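Local coordinates for heavy metal cation tricomponent efflux pump ZneA(CzcA-like) (Cupriavidus metallidurans, PDB 4K0J), which probably exports zinc ions in exchange for protons, as the inner-membrane RND component of a three-part heavy metal efflux system, at residues I555-T560 with T644-S649; A661-D666 with H807-L812; L667-Y672 with V843-Q848; K691-A696 with E824-R829; A696-I701 with R811-G816. All coordinates share one frame; numbering follows the deposited sequence.

Contact 1. Residues I555-T560 with T644-S649; sequences IWLQVT and TQVGFS
With chi1 at 172° and 177°, V559 and V646 both swing CG1 away from the backbone N, leaving each CG2 beside it. The two valines therefore run side by side, pointing the same way, with V559 CG2 3.9 Å from V646 CG2. The other methyl of the first valine, V559 CG1, meets T644 CG2 at 3.6 Å. L557 also reaches V646, its CD2 3.7 Å from V646 CG1. F638 of helix 627-638 lies over this apolar face, touching L557, V646 and F648. The strands 555-560 and 645-649 are antiparallel, their axes 157° apart, and are the first and last strands of a βαββαβ, ferredoxin-like unit, consistent with a porter subdomain of RND pumps; within the chain, 645-649 is the outer strand. W556 and S649 exchange two backbone hydrogen bonds, as do Q558 and G647, with Q558 N 2.9 Å from G647 O. At the far end Q645 N bonds to T560 O at 2.8 Å. On the face of W556, Q558 and S649 the chemistry turns polar. S649 OG sits at the indole edge, 4.1 Å from W556 CD1, and is hydrogen-bonded to D654. The Q558 amide is fixed at both ends: NE2 bonds to E610 and D654, OE1 to H608.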
# COMPACT_ATOMS: atom_id res chain seq x y z
N ILE C 555 -1.82 19.03 33.98
CA ILE C 555 -0.63 18.36 34.51
C ILE C 555 -0.89 16.87 34.73
O ILE C 555 -1.87 16.50 35.35
CB ILE C 555 -0.21 18.97 35.87
CG1 ILE C 555 0.23 20.42 35.71
CG2 ILE C 555 0.91 18.16 36.50
CD1 ILE C 555 0.69 21.06 36.99
N TRP C 556 0.01 16.02 34.22
CA TRP C 556 -0.14 14.57 34.39
C TRP C 556 0.81 14.00 35.45
O TRP C 556 1.94 14.45 35.59
CB TRP C 556 0.09 13.85 33.06
CG TRP C 556 -0.32 12.43 33.07
CD1 TRP C 556 0.46 11.35 33.35
CD2 TRP C 556 -1.62 11.91 32.77
NE1 TRP C 556 -0.27 10.19 33.25
CE2 TRP C 556 -1.56 10.51 32.89
CE3 TRP C 556 -2.84 12.50 32.40
CZ2 TRP C 556 -2.66 9.68 32.67
CZ3 TRP C 556 -3.93 11.68 32.18
CH2 TRP C 556 -3.83 10.29 32.31
N LEU C 557 0.34 12.99 36.17
CA LEU C 557 1.11 12.40 37.26
C LEU C 557 1.32 10.89 37.09
O LEU C 557 0.39 10.16 36.76
CB LEU C 557 0.42 12.67 38.60
CG LEU C 557 0.66 13.97 39.38
CD1 LEU C 557 0.27 15.19 38.58
CD2 LEU C 557 -0.12 13.94 40.68
N GLN C 558 2.55 10.44 37.32
CA GLN C 558 2.82 9.01 37.42
C GLN C 558 3.06 8.67 38.88
O GLN C 558 4.19 8.64 39.35
CB GLN C 558 4.04 8.64 36.58
CG GLN C 558 3.81 8.75 35.09
CD GLN C 558 2.96 7.63 34.55
OE1 GLN C 558 2.85 6.57 35.17
NE2 GLN C 558 2.35 7.85 33.39
N VAL C 559 1.97 8.41 39.60
CA VAL C 559 2.02 8.23 41.04
C VAL C 559 2.31 6.78 41.42
O VAL C 559 1.55 5.87 41.06
CB VAL C 559 0.71 8.70 41.70
CG1 VAL C 559 0.69 8.33 43.16
CG2 VAL C 559 0.54 10.20 41.52
N THR C 560 3.41 6.58 42.14
CA THR C 560 3.86 5.24 42.53
C THR C 560 3.52 4.92 43.99
O THR C 560 3.69 5.76 44.87
CB THR C 560 5.37 5.06 42.30
OG1 THR C 560 5.70 5.49 40.98
CG2 THR C 560 5.75 3.61 42.47
N THR C 644 3.23 7.64 48.89
CA THR C 644 2.85 8.20 47.60
C THR C 644 4.01 8.85 46.86
O THR C 644 4.27 10.04 47.04
CB THR C 644 1.76 9.27 47.79
OG1 THR C 644 0.72 8.75 48.63
CG2 THR C 644 1.17 9.69 46.46
N GLN C 645 4.70 8.08 46.03
CA GLN C 645 5.72 8.64 45.15
C GLN C 645 5.12 9.21 43.85
O GLN C 645 4.37 8.51 43.16
CB GLN C 645 6.78 7.58 44.82
CG GLN C 645 7.44 7.00 46.04
CD GLN C 645 8.86 6.56 45.75
OE1 GLN C 645 9.76 7.39 45.60
NE2 GLN C 645 9.07 5.25 45.67
N VAL C 646 5.45 10.45 43.52
CA VAL C 646 4.75 11.16 42.45
C VAL C 646 5.65 11.67 41.32
O VAL C 646 6.50 12.54 41.54
CB VAL C 646 3.98 12.36 43.01
CG1 VAL C 646 3.32 13.12 41.88
CG2 VAL C 646 2.96 11.89 44.03
N GLY C 647 5.43 11.15 40.12
CA GLY C 647 6.15 11.61 38.94
C GLY C 647 5.39 12.74 38.27
O GLY C 647 4.17 12.69 38.16
N PHE C 648 6.12 13.76 37.82
CA PHE C 648 5.52 14.96 37.24
C PHE C 648 5.74 15.10 35.72
O PHE C 648 6.88 15.11 35.24
CB PHE C 648 6.03 16.21 37.94
CG PHE C 648 5.33 16.51 39.23
CD1 PHE C 648 4.23 17.35 39.25
CD2 PHE C 648 5.77 15.98 40.42
CE1 PHE C 648 3.58 17.65 40.44
CE2 PHE C 648 5.12 16.27 41.61
CZ PHE C 648 4.03 17.11 41.62
N SER C 649 4.64 15.23 34.99
CA SER C 649 4.67 15.36 33.53
C SER C 649 3.40 16.03 33.00
O SER C 649 2.76 16.80 33.71
CB SER C 649 4.86 13.99 32.87
OG SER C 649 4.18 12.97 33.58

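Contact 2. Residues A661-D666 with H807-L812; sequences AGAHSD and HLTVRL
S665 OG is placed between R811 and L812, 3.3 Å from L812 N, and its hydrogen bond to the carbonyl O of L667 fixes where it points. The serine CB also rests against the strand, 3.8 Å from R811 CB. The hydroxyl thus lies between the end of the loop 661-666 and the strand 807-812, where the backbones draw together near S665, D666 and L812. Further back in the loop A663 turns its methyl onto the arginine stem, with A663 CB 3.9 Å from R811 CD, and reaches more loosely to T809 CG2 at 4.2 Å. R811 leaves the strand with CG between its backbone N and carbonyl carbon (chi1 73°) and then runs extended from CG to NE, a course that carries the aliphatic part past A663 and S665 and delivers the guanidinium beyond them. There NH1 forms a salt bridge with D702, while NH2 has a weak hydrogen bond to T560 OG1. The loop bends sharply at H664, the centre of an inverse gamma turn closed by S665 N and A663 O at 2.8 Å; this puts A663 and S665 on the arginine and directs the imidazole elsewhere, with a weak bond from ND1 to D654. The loop leads from helix 653-660 into strand 667-672 and lies over the face that carries T809, R811 and V668, in the four-stranded sheet where 807-812 has 667-672 on one side and 699-701 on the other.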
# COMPACT_ATOMS: atom_id res chain seq x y z
N ALA C 661 11.72 6.98 25.17
CA ALA C 661 12.66 6.38 26.10
C ALA C 661 12.25 4.97 26.52
O ALA C 661 12.87 3.98 26.14
CB ALA C 661 12.84 7.27 27.32
N GLY C 662 11.19 4.89 27.32
CA GLY C 662 10.71 3.61 27.81
C GLY C 662 9.65 3.82 28.87
O GLY C 662 8.58 3.22 28.83
N ALA C 663 9.96 4.69 29.82
CA ALA C 663 9.05 5.00 30.91
C ALA C 663 8.57 6.45 30.85
O ALA C 663 9.12 7.28 30.13
CB ALA C 663 9.73 4.72 32.24
N HIS C 664 7.55 6.75 31.64
CA HIS C 664 6.92 8.05 31.58
C HIS C 664 7.69 9.11 32.36
O HIS C 664 7.23 9.59 33.40
CB HIS C 664 5.49 7.94 32.11
CG HIS C 664 4.69 6.88 31.42
ND1 HIS C 664 3.95 7.13 30.29
CD2 HIS C 664 4.52 5.57 31.70
CE1 HIS C 664 3.35 6.02 29.91
NE2 HIS C 664 3.68 5.06 30.74
N SER C 665 8.86 9.47 31.84
CA SER C 665 9.68 10.52 32.45
C SER C 665 10.60 11.15 31.41
O SER C 665 10.89 10.55 30.37
CB SER C 665 10.49 9.97 33.62
OG SER C 665 11.45 9.03 33.18
N ASP C 666 11.07 12.37 31.70
CA ASP C 666 11.93 13.11 30.78
C ASP C 666 13.24 12.37 30.54
O ASP C 666 13.72 12.28 29.42
CB ASP C 666 12.23 14.50 31.34
CG ASP C 666 11.03 15.14 32.01
OD1 ASP C 666 9.88 14.74 31.70
OD2 ASP C 666 11.23 16.05 32.84
N HIS C 807 16.48 -5.33 31.44
CA HIS C 807 16.96 -4.12 32.10
C HIS C 807 15.98 -3.60 33.14
O HIS C 807 14.80 -3.95 33.14
CB HIS C 807 17.28 -3.03 31.07
CG HIS C 807 16.07 -2.33 30.53
ND1 HIS C 807 15.20 -2.92 29.64
CD2 HIS C 807 15.59 -1.08 30.75
CE1 HIS C 807 14.23 -2.07 29.34
NE2 HIS C 807 14.45 -0.95 30.00
N LEU C 808 16.48 -2.76 34.05
CA LEU C 808 15.63 -2.05 34.99
C LEU C 808 15.78 -0.56 34.72
O LEU C 808 16.85 -0.11 34.33
CB LEU C 808 16.02 -2.37 36.43
CG LEU C 808 14.96 -3.08 37.29
CD1 LEU C 808 14.72 -4.49 36.78
CD2 LEU C 808 15.38 -3.09 38.75
N THR C 809 14.71 0.19 34.93
CA THR C 809 14.70 1.59 34.53
C THR C 809 14.65 2.54 35.71
O THR C 809 13.72 2.49 36.52
CB THR C 809 13.50 1.89 33.63
OG1 THR C 809 13.40 0.90 32.61
CG2 THR C 809 13.65 3.27 33.00
N VAL C 810 15.64 3.42 35.80
CA VAL C 810 15.59 4.48 36.79
C VAL C 810 15.04 5.72 36.11
O VAL C 810 15.78 6.47 35.48
CB VAL C 810 16.97 4.78 37.39
CG1 VAL C 810 16.85 5.84 38.47
CG2 VAL C 810 17.60 3.52 37.96
N ARG C 811 13.74 5.94 36.24
CA ARG C 811 13.12 7.09 35.62
C ARG C 811 13.21 8.34 36.50
O ARG C 811 13.13 8.25 37.73
CB ARG C 811 11.67 6.78 35.21
CG ARG C 811 10.66 6.68 36.32
CD ARG C 811 9.28 6.49 35.72
NE ARG C 811 8.20 6.81 36.64
CZ ARG C 811 7.53 5.91 37.35
NH1 ARG C 811 7.84 4.62 37.24
NH2 ARG C 811 6.55 6.28 38.16
N LEU C 812 13.39 9.50 35.86
CA LEU C 812 13.67 10.76 36.56
C LEU C 812 13.39 12.00 35.70
O LEU C 812 13.57 11.98 34.49
CB LEU C 812 15.12 10.79 37.05
CG LEU C 812 16.21 11.02 36.00
CD1 LEU C 812 17.40 11.72 36.64
CD2 LEU C 812 16.64 9.72 35.35

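Contact 3. Residues L667-Y672 with V843-Q848; sequences LVVKVY and VAWGGQ
V668 and G846 exchange two backbone hydrogen bonds, V668 N to G846 O being nearly straight (2.9 Å, 164° at the hydrogen). K670 and A844 form the next such pair, where A844 N reaches K670 O at 2.9 Å. Between them V669 faces W845 as a non-hydrogen-bonded pair. The strands 667-672 and 843-847 run antiparallel, as first and last strands of a βαββαβ, ferredoxin-like unit, consistent with a porter subdomain; 843-847 is outermost in the chain's four-stranded sheet. The CA hydrogens add weaker contacts, such as V843 CA to K670 O at 3.3 Å. Outward from this frame, V669 and W845 form a CH-pi contact: V669 CG2 stands over the middle of the indole six-membered ring, 3.4 Å from its centroid and only 2° off the ring normal. V669 CG1, anti to the backbone N (chi1 175°), is left to meet V843 CG1 at 3.6 Å. V843 completes the row with its second methyl, lying side by side with V671. The other face of the sheet carries K670 and A844. The lysine chain bends at its last two torsions and folds back across the strand, bringing K670 NZ to 3.4 Å from G846 CA, where glycine has no side chain in the way. A844 CB touches the edge of the Y672 ring at CE2, 4.0 Å away, and Y672 OH is hydrogen-bonded to E802. Four backbone bonds thus join these strands, while L667, V669 and V671 turn theirs to strand 807-812; V669, V843 and W845 face helix 676-690, W845 also touching R827 and I830 of helix 820-830, and K670 NZ keeps to the opposite face.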
# COMPACT_ATOMS: atom_id res chain seq x y z
N LEU C 667 13.80 11.84 31.63
CA LEU C 667 15.08 11.16 31.59
C LEU C 667 14.95 9.76 32.17
O LEU C 667 14.14 9.54 33.07
CB LEU C 667 16.11 11.95 32.40
CG LEU C 667 16.54 13.32 31.86
CD1 LEU C 667 17.12 14.18 32.97
CD2 LEU C 667 17.56 13.13 30.74
N VAL C 668 15.73 8.82 31.66
CA VAL C 668 15.82 7.51 32.28
C VAL C 668 17.26 7.04 32.31
O VAL C 668 18.09 7.52 31.55
CB VAL C 668 14.98 6.42 31.56
CG1 VAL C 668 13.49 6.75 31.59
CG2 VAL C 668 15.47 6.22 30.13
N VAL C 669 17.54 6.10 33.21
CA VAL C 669 18.82 5.41 33.23
C VAL C 669 18.57 3.91 33.22
O VAL C 669 18.03 3.35 34.19
CB VAL C 669 19.67 5.79 34.45
CG1 VAL C 669 20.94 4.95 34.49
CG2 VAL C 669 20.01 7.26 34.42
N LYS C 670 18.94 3.25 32.13
CA LYS C 670 18.65 1.84 31.95
C LYS C 670 19.82 0.96 32.40
O LYS C 670 20.92 1.05 31.84
CB LYS C 670 18.29 1.57 30.49
CG LYS C 670 17.10 2.38 29.99
CD LYS C 670 16.85 2.17 28.50
CE LYS C 670 17.80 2.99 27.63
NZ LYS C 670 17.43 4.43 27.52
N VAL C 671 19.58 0.13 33.41
CA VAL C 671 20.57 -0.81 33.94
C VAL C 671 20.31 -2.22 33.41
O VAL C 671 19.39 -2.91 33.85
CB VAL C 671 20.54 -0.85 35.48
CG1 VAL C 671 21.43 -1.95 36.02
CG2 VAL C 671 20.95 0.50 36.06
N TYR C 672 21.13 -2.64 32.46
CA TYR C 672 20.90 -3.88 31.73
C TYR C 672 21.53 -5.07 32.43
O TYR C 672 22.48 -4.92 33.18
CB TYR C 672 21.46 -3.77 30.31
CG TYR C 672 20.81 -2.69 29.47
CD1 TYR C 672 19.79 -2.99 28.59
CD2 TYR C 672 21.22 -1.36 29.57
CE1 TYR C 672 19.19 -2.02 27.82
CE2 TYR C 672 20.62 -0.38 28.81
CZ TYR C 672 19.61 -0.71 27.94
OH TYR C 672 19.01 0.25 27.17
N VAL C 843 25.05 0.11 31.60
CA VAL C 843 24.18 1.21 32.01
C VAL C 843 24.16 2.33 30.98
O VAL C 843 25.21 2.84 30.57
CB VAL C 843 24.60 1.77 33.38
CG1 VAL C 843 23.90 3.10 33.64
CG2 VAL C 843 24.29 0.78 34.49
N ALA C 844 22.96 2.73 30.55
CA ALA C 844 22.82 3.78 29.55
C ALA C 844 21.88 4.89 30.02
O ALA C 844 21.11 4.71 30.95
CB ALA C 844 22.34 3.20 28.24
N TRP C 845 21.97 6.05 29.36
CA TRP C 845 21.05 7.15 29.61
C TRP C 845 20.06 7.26 28.46
O TRP C 845 20.39 6.90 27.32
CB TRP C 845 21.82 8.47 29.78
CG TRP C 845 22.46 8.60 31.12
CD1 TRP C 845 23.62 8.02 31.54
CD2 TRP C 845 21.96 9.35 32.24
NE1 TRP C 845 23.88 8.37 32.85
CE2 TRP C 845 22.88 9.19 33.30
CE3 TRP C 845 20.84 10.15 32.44
CZ2 TRP C 845 22.70 9.79 34.54
CZ3 TRP C 845 20.66 10.75 33.67
CH2 TRP C 845 21.59 10.57 34.71
N GLY C 846 18.85 7.74 28.74
CA GLY C 846 17.83 7.84 27.72
C GLY C 846 16.83 8.96 27.98
O GLY C 846 16.81 9.54 29.06
N GLY C 847 16.01 9.26 26.97
CA GLY C 847 15.01 10.30 27.09
C GLY C 847 15.34 11.51 26.24
O GLY C 847 15.71 11.38 25.07
N GLN C 848 15.21 12.70 26.82
CA GLN C 848 15.52 13.93 26.11
C GLN C 848 17.03 14.14 26.00
O GLN C 848 17.49 15.12 25.42
CB GLN C 848 14.85 15.14 26.77
CG GLN C 848 13.34 15.20 26.54
CD GLN C 848 12.71 16.47 27.10
OE1 GLN C 848 11.56 16.78 26.79
NE2 GLN C 848 13.46 17.19 27.91

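Contact 4. Residues K691-A696 with E824-R829; sequences KTVPGA and EEARMR
V693 points its two methyls at different parts of the helix 824-829, and the whole contact is arranged round this fork. CG1, anti to the backbone N (chi1 -176°), goes to E825, and CG2 goes to A826 and R829. The valine and E825 slide past each other in opposite directions: the glutamate is extended all the way, and its OE1 comes to rest 3.3 Å from V693 CG1. The same oxygen lies beside the proline ring, 3.4 Å from P694 CD, with the two side chains at about a right angle. CG2 meets the methyl of A826 at 3.9 Å, the purely apolar part of the contact. R829 stands one turn further along the helix and also passes the valine in the opposite direction, with R829 NH1 3.6 Å from V693 CG2. A bend at chi3 (57°) turns its guanidinium toward the loop, where T692 crosses it obliquely and T692 OG1 is 3.2 Å from R829 NH2. E825 and R829 thus each pass along a different methyl of V693. Beyond the contact, E825 OE2 has a long, weak ion pair with R817, and K832 brings a like charge close to R829 NE. The segment 691-696 is the turn that takes helix 676-690 into strand 699-701. Helix 820-830 packs next to helix 676-690, A826 on L690 and R829 on L689, while F822 continues the apolar contact to V693 and A696, so the turn rests against helix 820-830, consistent with the second helix of a βαββαβ, ferredoxin-like unit.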
# COMPACT_ATOMS: atom_id res chain seq x y z
N LYS C 691 19.35 10.79 42.90
CA LYS C 691 18.38 11.57 43.67
C LYS C 691 19.06 12.56 44.61
O LYS C 691 18.39 13.31 45.32
CB LYS C 691 17.40 10.65 44.41
CG LYS C 691 17.99 9.89 45.57
CD LYS C 691 17.03 8.79 46.02
CE LYS C 691 15.61 9.31 46.19
NZ LYS C 691 14.69 8.26 46.72
N THR C 692 20.39 12.57 44.59
CA THR C 692 21.16 13.53 45.38
C THR C 692 21.57 14.75 44.56
O THR C 692 21.78 15.84 45.10
CB THR C 692 22.41 12.88 46.02
OG1 THR C 692 23.22 12.28 44.99
CG2 THR C 692 22.01 11.81 47.02
N VAL C 693 21.70 14.56 43.25
CA VAL C 693 22.05 15.65 42.33
C VAL C 693 20.96 16.74 42.33
O VAL C 693 19.78 16.43 42.12
CB VAL C 693 22.28 15.12 40.90
CG1 VAL C 693 22.73 16.24 39.97
CG2 VAL C 693 23.30 13.99 40.92
N PRO C 694 21.35 18.01 42.55
CA PRO C 694 20.43 19.15 42.68
C PRO C 694 19.55 19.42 41.46
O PRO C 694 18.65 20.26 41.55
CB PRO C 694 21.37 20.33 42.91
CG PRO C 694 22.60 19.74 43.49
CD PRO C 694 22.74 18.41 42.81
N GLY C 695 19.80 18.75 40.35
CA GLY C 695 19.00 18.94 39.15
C GLY C 695 17.86 17.95 39.03
O GLY C 695 16.76 18.29 38.59
N ALA C 696 18.12 16.70 39.42
CA ALA C 696 17.13 15.64 39.34
C ALA C 696 16.03 15.85 40.36
O ALA C 696 16.30 15.97 41.55
CB ALA C 696 17.80 14.29 39.55
N GLU C 824 25.67 16.49 32.70
CA GLU C 824 27.12 16.41 32.82
C GLU C 824 27.53 15.97 34.22
O GLU C 824 28.25 14.98 34.40
CB GLU C 824 27.75 17.77 32.50
CG GLU C 824 29.24 17.83 32.75
CD GLU C 824 29.81 19.22 32.55
OE1 GLU C 824 29.01 20.16 32.33
OE2 GLU C 824 31.05 19.38 32.60
N GLU C 825 27.05 16.71 35.22
CA GLU C 825 27.34 16.43 36.62
C GLU C 825 26.90 15.03 37.06
O GLU C 825 27.70 14.25 37.56
CB GLU C 825 26.70 17.48 37.51
CG GLU C 825 26.80 17.20 38.99
CD GLU C 825 26.17 18.29 39.83
OE1 GLU C 825 25.41 17.95 40.77
OE2 GLU C 825 26.44 19.48 39.56
N ALA C 826 25.62 14.73 36.87
CA ALA C 826 25.06 13.46 37.30
C ALA C 826 25.71 12.27 36.59
O ALA C 826 26.16 11.32 37.24
CB ALA C 826 23.56 13.44 37.10
N ARG C 827 25.77 12.32 35.26
CA ARG C 827 26.41 11.26 34.48
C ARG C 827 27.87 11.07 34.88
O ARG C 827 28.37 9.95 34.89
CB ARG C 827 26.28 11.53 32.97
CG ARG C 827 27.21 10.71 32.09
CD ARG C 827 27.17 11.20 30.65
NE ARG C 827 26.01 10.70 29.92
CZ ARG C 827 26.03 9.63 29.13
NH1 ARG C 827 27.15 8.94 28.96
NH2 ARG C 827 24.92 9.24 28.51
N MET C 828 28.55 12.17 35.21
CA MET C 828 29.91 12.06 35.71
C MET C 828 29.94 11.34 37.06
O MET C 828 30.81 10.51 37.31
CB MET C 828 30.57 13.44 35.83
CG MET C 828 32.06 13.40 36.15
SD MET C 828 32.86 15.01 36.09
CE MET C 828 32.57 15.48 34.38
N ARG C 829 28.96 11.63 37.91
CA ARG C 829 28.88 10.99 39.22
C ARG C 829 28.43 9.53 39.13
O ARG C 829 28.53 8.78 40.10
CB ARG C 829 27.95 11.77 40.14
CG ARG C 829 28.42 13.19 40.45
CD ARG C 829 27.45 13.89 41.39
NE ARG C 829 27.28 13.15 42.63
CZ ARG C 829 26.45 13.50 43.61
NH1 ARG C 829 25.71 14.59 43.48
NH2 ARG C 829 26.37 12.76 44.71

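Contact 5. Residues A696-I701 with R811-G816; sequences AQDVII and RLNLRG
D698 OD2 has two partners in the opposite segment: a salt bridge with R815 NH1 at 2.7 Å and a hydrogen bond from N813 ND2 at 3.0 Å. The amide comes in on the anti side of the carboxylate oxygen, the two planes almost perpendicular (88°). N813 is satisfied at its other end too, since OD1 accepts from D666 N. The R815 chain, extended at first, bends at chi3 (47°) and so brings NH1 to D698; its NH2 has a second salt bridge, to E632, with Q697 CG packed over one face of the guanidinium. The backbones join by further bonds. Q697 N donates almost straight to N813 O (3.1 Å, 172°), and N813 N returns to D698 O at 3.2 Å. I700 N reaches R811 O at 2.9 Å, while the reverse bond from R811 N to I700 O is weak. I700 CD1 covers one face of the R811 guanidinium toward its rim. On the other face of the strands V699 CG2 packs on L812 CB at 3.6 Å, and A696 CB meets L812 CD1 at 3.9 Å. Strand 699-701 is the outer neighbour of 807-812 in the four-stranded sheet; V699 and L812 face helix 676-690, whereas D698, N813 and R815 turn to F648 of strand 645-649, in the adjoining sheet.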
# COMPACT_ATOMS: atom_id res chain seq x y z
N ALA C 696 18.12 16.70 39.42
CA ALA C 696 17.13 15.64 39.34
C ALA C 696 16.03 15.85 40.36
O ALA C 696 16.30 15.97 41.55
CB ALA C 696 17.80 14.29 39.55
N GLN C 697 14.79 15.88 39.89
CA GLN C 697 13.67 16.18 40.78
C GLN C 697 13.00 14.93 41.34
O GLN C 697 13.04 14.69 42.54
CB GLN C 697 12.64 17.08 40.09
CG GLN C 697 11.87 17.96 41.05
CD GLN C 697 12.71 19.10 41.60
OE1 GLN C 697 13.88 19.24 41.26
NE2 GLN C 697 12.11 19.91 42.46
N ASP C 698 12.38 14.14 40.47
CA ASP C 698 11.82 12.87 40.89
C ASP C 698 12.75 11.77 40.39
O ASP C 698 13.31 11.90 39.31
CB ASP C 698 10.41 12.68 40.32
CG ASP C 698 9.54 13.90 40.50
OD1 ASP C 698 9.10 14.17 41.64
OD2 ASP C 698 9.27 14.60 39.50
N VAL C 699 12.93 10.71 41.19
CA VAL C 699 13.73 9.55 40.78
C VAL C 699 13.14 8.27 41.35
O VAL C 699 12.95 8.16 42.56
CB VAL C 699 15.20 9.64 41.26
CG1 VAL C 699 15.89 8.29 41.10
CG2 VAL C 699 15.97 10.70 40.50
N ILE C 700 12.86 7.29 40.49
CA ILE C 700 12.37 5.99 40.96
C ILE C 700 12.78 4.85 40.04
O ILE C 700 13.22 5.07 38.92
CB ILE C 700 10.85 5.98 41.11
CG1 ILE C 700 10.21 7.02 40.19
CG2 ILE C 700 10.45 6.22 42.55
CD1 ILE C 700 8.74 7.26 40.47
N ILE C 701 12.66 3.62 40.54
CA ILE C 701 12.86 2.45 39.71
C ILE C 701 11.52 2.07 39.10
O ILE C 701 10.60 1.68 39.82
CB ILE C 701 13.40 1.25 40.52
CG1 ILE C 701 14.83 1.52 40.98
CG2 ILE C 701 13.34 -0.03 39.69
CD1 ILE C 701 15.48 0.33 41.66
N ARG C 811 13.74 5.94 36.24
CA ARG C 811 13.12 7.09 35.62
C ARG C 811 13.21 8.34 36.50
O ARG C 811 13.13 8.25 37.73
CB ARG C 811 11.67 6.78 35.21
CG ARG C 811 10.66 6.68 36.32
CD ARG C 811 9.28 6.49 35.72
NE ARG C 811 8.20 6.81 36.64
CZ ARG C 811 7.53 5.91 37.35
NH1 ARG C 811 7.84 4.62 37.24
NH2 ARG C 811 6.55 6.28 38.16
N LEU C 812 13.39 9.50 35.86
CA LEU C 812 13.67 10.76 36.56
C LEU C 812 13.39 12.00 35.70
O LEU C 812 13.57 11.98 34.49
CB LEU C 812 15.12 10.79 37.05
CG LEU C 812 16.21 11.02 36.00
CD1 LEU C 812 17.40 11.72 36.64
CD2 LEU C 812 16.64 9.72 35.35
N ASN C 813 12.98 13.09 36.34
CA ASN C 813 12.69 14.35 35.63
C ASN C 813 13.77 15.42 35.80
O ASN C 813 14.33 15.59 36.88
CB ASN C 813 11.33 14.91 36.05
CG ASN C 813 10.18 13.99 35.69
OD1 ASN C 813 10.19 13.34 34.64
ND2 ASN C 813 9.18 13.91 36.56
N LEU C 814 14.03 16.16 34.73
CA LEU C 814 15.10 17.16 34.71
C LEU C 814 14.73 18.46 35.42
O LEU C 814 15.59 19.32 35.64
CB LEU C 814 15.52 17.46 33.26
CG LEU C 814 14.44 17.49 32.17
CD1 LEU C 814 13.45 18.64 32.33
CD2 LEU C 814 15.08 17.53 30.79
N ARG C 815 13.46 18.59 35.77
CA ARG C 815 12.90 19.82 36.36
C ARG C 815 13.70 20.35 37.54
O ARG C 815 14.12 19.59 38.41
CB ARG C 815 11.45 19.58 36.77
CG ARG C 815 10.85 20.66 37.65
CD ARG C 815 9.37 20.40 37.87
NE ARG C 815 9.11 19.01 38.23
CZ ARG C 815 8.98 18.57 39.48
NH1 ARG C 815 8.75 17.29 39.71
NH2 ARG C 815 9.08 19.42 40.49
N GLY C 816 13.91 21.66 37.56
CA GLY C 816 14.59 22.31 38.66
C GLY C 816 15.74 23.20 38.23
O GLY C 816 15.95 24.27 38.79

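Overall arrangement
Contact 1 comes first along the chain and closes before the others open; it belongs to a five-stranded sheet, whereas contacts 2, 3 and 5 use the sheet ordered 699-701, 807-812, 667-672, 843-847. Contacts 2 and 3 are centred about 7 Å apart on its neighbouring strands, contact 5 adds the outer strand, and contact 4, centred about 10 Å from contact 5, ties in helix 820-830. Contacts 4 and 5 are nested inside the loop closed by contact 3. Contact 1 lies about 11 Å from contact 5, centre to centre, and touches it and contact 2. Two sheets, probably of adjoining ferredoxin-like porter subdomains, thus meet through residues including H664, D698, R811, N813 and R815.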